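Local coordinates for LP04448p (Drosophila melanogaster, PDB 2QK2), which probably binds tubulin through TOG domains built of HEAT repeats, the second of which is seen here, and so takes part in tracking growing microtubule plus ends, at residues Ala82-Ala85 with Lys86-Lys90; Thr162-Pro166 with Thr167-Lys171. All blocks are in the same frame, centred on the assembly; numbering follows the deposited sequence.

Contact 1: Ala82-Ala85 with Lys86-Lys90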
# COMPACT_ATOMS: atom_id res chain seq x y z
N ALA A 82 -1.50 -0.91 9.14
CA ALA A 82 -1.48 -2.16 8.39
C ALA A 82 -2.27 -3.24 9.14
O ALA A 82 -3.10 -3.92 8.54
CB ALA A 82 -0.04 -2.63 8.18
N LEU A 83 -2.02 -3.37 10.44
CA LEU A 83 -2.73 -4.38 11.23
C LEU A 83 -4.21 -4.06 11.32
O LEU A 83 -5.05 -4.97 11.31
CB LEU A 83 -2.13 -4.47 12.64
CG LEU A 83 -0.66 -4.94 12.70
CD1 LEU A 83 -0.13 -4.80 14.12
CD2 LEU A 83 -0.57 -6.38 12.24
N LEU A 84 -4.54 -2.78 11.38
CA LEU A 84 -5.94 -2.37 11.45
C LEU A 84 -6.63 -2.75 10.13
O LEU A 84 -7.73 -3.31 10.13
CB LEU A 84 -6.03 -0.86 11.69
CG LEU A 84 -7.44 -0.24 11.74
CD1 LEU A 84 -8.23 -0.82 12.91
CD2 LEU A 84 -7.31 1.28 11.87
N ALA A 85 -5.98 -2.44 9.01
CA ALA A 85 -6.57 -2.75 7.71
C ALA A 85 -6.73 -4.26 7.53
O ALA A 85 -7.71 -4.72 6.95
CB ALA A 85 -5.71 -2.17 6.59
N LYS A 86 -5.77 -5.04 8.04
CA LYS A 86 -5.84 -6.49 7.95
C LYS A 86 -6.93 -7.08 8.84
O LYS A 86 -7.59 -8.05 8.46
CB LYS A 86 -4.52 -7.14 8.38
CG LYS A 86 -3.37 -6.99 7.41
CD LYS A 86 -2.23 -7.92 7.83
CE LYS A 86 -2.71 -9.37 7.89
NZ LYS A 86 -1.66 -10.33 8.33
N GLY A 87 -7.09 -6.52 10.03
CA GLY A 87 -8.08 -7.03 10.96
C GLY A 87 -9.51 -6.73 10.57
O GLY A 87 -10.43 -7.39 11.05
N LEU A 88 -9.69 -5.75 9.70
CA LEU A 88 -11.00 -5.33 9.24
C LEU A 88 -11.29 -5.86 7.84
O LEU A 88 -12.44 -5.91 7.41
CB LEU A 88 -11.08 -3.80 9.22
CG LEU A 88 -11.88 -3.01 10.27
CD1 LEU A 88 -12.11 -3.81 11.53
CD2 LEU A 88 -11.14 -1.71 10.57
N ALA A 89 -10.24 -6.26 7.13
CA ALA A 89 -10.38 -6.77 5.77
C ALA A 89 -11.24 -5.81 4.95
O ALA A 89 -10.97 -4.61 4.93
CB ALA A 89 -11.00 -8.17 5.80
N LYS A 90 -12.28 -6.32 4.30
CA LYS A 90 -13.15 -5.48 3.48
C LYS A 90 -13.87 -4.40 4.28
O LYS A 90 -14.33 -3.41 3.72
CB LYS A 90 -14.19 -6.33 2.75
CG LYS A 90 -13.59 -7.38 1.81
CD LYS A 90 -12.92 -6.75 0.60
CE LYS A 90 -12.29 -7.82 -0.28
NZ LYS A 90 -13.29 -8.86 -0.69
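Leu84 and Leu88 touch one turn apart at the C-terminal end of helix 71-88, an alpha-helix of a TOG domain built from HEAT repeats. The backbone bonds follow the i to i+4 pattern, and their geometry records the helix running out. Lys86 N reaches Ala82 O at 2.9 Å with an N-H...O angle of 153°, and Gly87 N meets Leu83 O at the same length and almost the same angle. The next bond, Leu88 N to Leu84 O, is weak at 3.2 Å, its angle down to 131°. Ala89 N still contacts Ala85 O, again weakly, but Ala89 has turned to a positive phi, which takes the chain out of the helix.

Apolar packing lies on the buried flank. Leu84 places CG anti to its backbone N (chi1 178°), so that its branch runs alongside that of Leu88, both pointing the same way. Leu49 and Tyr54 touch both leucines, while Leu57 and Val58 of helix 55-67 add to the cover of Leu84. On another flank, Ala85 packs on Ala124 and Ile125 of helix 112-126.

Lys86 contributes its aliphatic part: CG lies 3.3 Å from Ala82 O, and the chain bends at chi3 before leading its amine away. Between the leucines, the closest approach is Leu84 CD1 to Leu88 CD2, 3.8 Å.

Contact 2: Thr162-Pro166 with Thr167-Lys171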
# COMPACT_ATOMS: atom_id res chain seq x y z
N THR A 162 -0.13 -8.81 -8.22
CA THR A 162 -0.01 -10.23 -7.90
C THR A 162 -1.23 -10.72 -7.12
O THR A 162 -1.41 -11.92 -6.94
CB THR A 162 1.24 -10.54 -7.06
OG1 THR A 162 1.12 -9.91 -5.78
CG2 THR A 162 2.51 -10.03 -7.75
N ARG A 163 -2.05 -9.79 -6.65
CA ARG A 163 -3.24 -10.15 -5.88
C ARG A 163 -4.48 -9.50 -6.49
O ARG A 163 -5.41 -9.12 -5.78
CB ARG A 163 -3.10 -9.69 -4.43
CG ARG A 163 -1.91 -10.30 -3.71
CD ARG A 163 -1.72 -9.67 -2.35
NE ARG A 163 -0.44 -10.05 -1.75
CZ ARG A 163 -0.15 -11.26 -1.30
NH1 ARG A 163 -1.06 -12.23 -1.36
NH2 ARG A 163 1.05 -11.51 -0.79
N THR A 164 -4.49 -9.37 -7.81
CA THR A 164 -5.61 -8.75 -8.49
C THR A 164 -6.24 -9.69 -9.51
O THR A 164 -5.55 -10.45 -10.19
CB THR A 164 -5.15 -7.46 -9.21
OG1 THR A 164 -4.52 -6.59 -8.26
CG2 THR A 164 -6.34 -6.75 -9.83
N GLN A 165 -7.57 -9.65 -9.61
CA GLN A 165 -8.29 -10.47 -10.57
C GLN A 165 -8.14 -9.83 -11.94
O GLN A 165 -8.27 -8.61 -12.09
CB GLN A 165 -9.78 -10.54 -10.21
CG GLN A 165 -10.12 -11.43 -9.03
CD GLN A 165 -9.70 -12.87 -9.26
OE1 GLN A 165 -9.95 -13.43 -10.33
NE2 GLN A 165 -9.07 -13.47 -8.26
N PRO A 166 -7.85 -10.63 -12.98
CA PRO A 166 -7.69 -10.06 -14.32
C PRO A 166 -8.91 -9.24 -14.72
O PRO A 166 -8.78 -8.21 -15.38
CB PRO A 166 -7.50 -11.30 -15.19
CG PRO A 166 -6.77 -12.24 -14.27
CD PRO A 166 -7.55 -12.08 -12.98
N THR A 167 -10.10 -9.69 -14.30
CA THR A 167 -11.33 -8.98 -14.64
C THR A 167 -11.48 -7.63 -13.93
O THR A 167 -12.43 -6.89 -14.20
CB THR A 167 -12.58 -9.83 -14.33
OG1 THR A 167 -12.59 -10.19 -12.94
CG2 THR A 167 -12.59 -11.09 -15.18
N ALA A 168 -10.54 -7.31 -13.04
CA ALA A 168 -10.59 -6.04 -12.32
C ALA A 168 -10.03 -4.89 -13.17
O ALA A 168 -10.16 -3.72 -12.81
CB ALA A 168 -9.81 -6.15 -11.02
N LEU A 169 -9.42 -5.23 -14.31
CA LEU A 169 -8.86 -4.21 -15.19
C LEU A 169 -9.52 -4.16 -16.57
O LEU A 169 -9.43 -5.13 -17.34
CB LEU A 169 -7.36 -4.43 -15.39
CG LEU A 169 -6.39 -4.19 -14.22
CD1 LEU A 169 -6.48 -5.34 -13.24
CD2 LEU A 169 -4.97 -4.07 -14.77
N ASN A 170 -10.17 -3.06 -16.91
CA ASN A 170 -10.77 -2.95 -18.23
C ASN A 170 -9.72 -2.33 -19.15
O ASN A 170 -8.62 -1.99 -18.71
CB ASN A 170 -12.06 -2.12 -18.23
CG ASN A 170 -11.90 -0.75 -17.59
OD1 ASN A 170 -10.95 -0.02 -17.88
ND2 ASN A 170 -12.84 -0.39 -16.72
N LYS A 171 -10.06 -2.20 -20.43
CA LYS A 171 -9.15 -1.64 -21.41
C LYS A 171 -8.61 -0.27 -21.01
O LYS A 171 -7.40 -0.04 -21.04
CB LYS A 171 -9.85 -1.55 -22.77
CG LYS A 171 -8.94 -1.13 -23.92
CD LYS A 171 -9.69 -1.14 -25.23
CE LYS A 171 -8.80 -0.74 -26.40
NZ LYS A 171 -9.55 -0.73 -27.68
O HOH W 1 -10.78 -12.32 -13.05
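Thr164 and Leu169 meet with their side chains crossing at about a right angle, inside the loop that joins helix 147-161 to helix 171-185. Thr164 CG2 is the atom that touches: it lies 3.7 Å from Leu169 CD1 and equally far from Ala168 CB, so one methyl serves two neighbours. OG1 of Thr164 sits beside the backbone N (chi1 -55°), which leaves CG2 anti to that N and turned toward Ala168 and Leu169. The threonine is thus divided, its methyl facing the turn and its oxygen bound to Ala160 O at the end of the preceding helix and to Tyr126 OH of helix 112-126.

A short 3-10 turn brings these groups together. Ala168 N donates to Gln165 O at 2.8 Å, a fairly straight bond of 158°, and Leu169 N donates to Pro166 O at 3.2 Å. In both, the donor stands above the carbonyl plane. Leu169 continues the apolar side onto Leu203 and Met207 of helix 190-207, and Pro166, at the start of the turn, packs its ring on Leu206 and Val240.

On the more open side, Thr167 holds OG1 between its backbone N and carbonyl carbon (chi1 58°), where it faces Gln165 CB at 3.9 Å. The Gln165 chain bends at chi2, and its amide reaches the turn only through a water, which donates to Gln165 OE1 at 3.1 Å and accepts from Thr167 N at 3.0 Å. Gln165 NE2 is hydrogen-bonded to Lys239 O, so both ends of the amide are engaged and its rotation is probably fixed. The chemistry implies a loop ordered by mixed means: main-chain bonds set the turn, methyl contacts pack its inner side, the water joins Gln165 to the turn's backbone, and the amide nitrogen ties the loop to the C-terminal segment.

In the fold
Contact 1 ends a helix and contact 2 connects two; they follow one another along the chain within the same TOG domain but lie on different elements. Their centres are about 22 Å apart and their nearest atoms about 9 Å, so they do not touch. The 82-90 site is mostly buried, about 12 Å from the centre of the chain; the 162-171 site, about 17 Å from it, is partly buried. The chemistry differs too: i to i+4 bonds and leucine packing in contact 1, 3-10 bonds, methyl packing, water and polar side chains in contact 2. Helices 29-45, 55-67 and 112-126 and the loop carrying Leu49 and Tyr54 surround contact 1; helix 190-207 and the C-terminal segment adjoin contact 2.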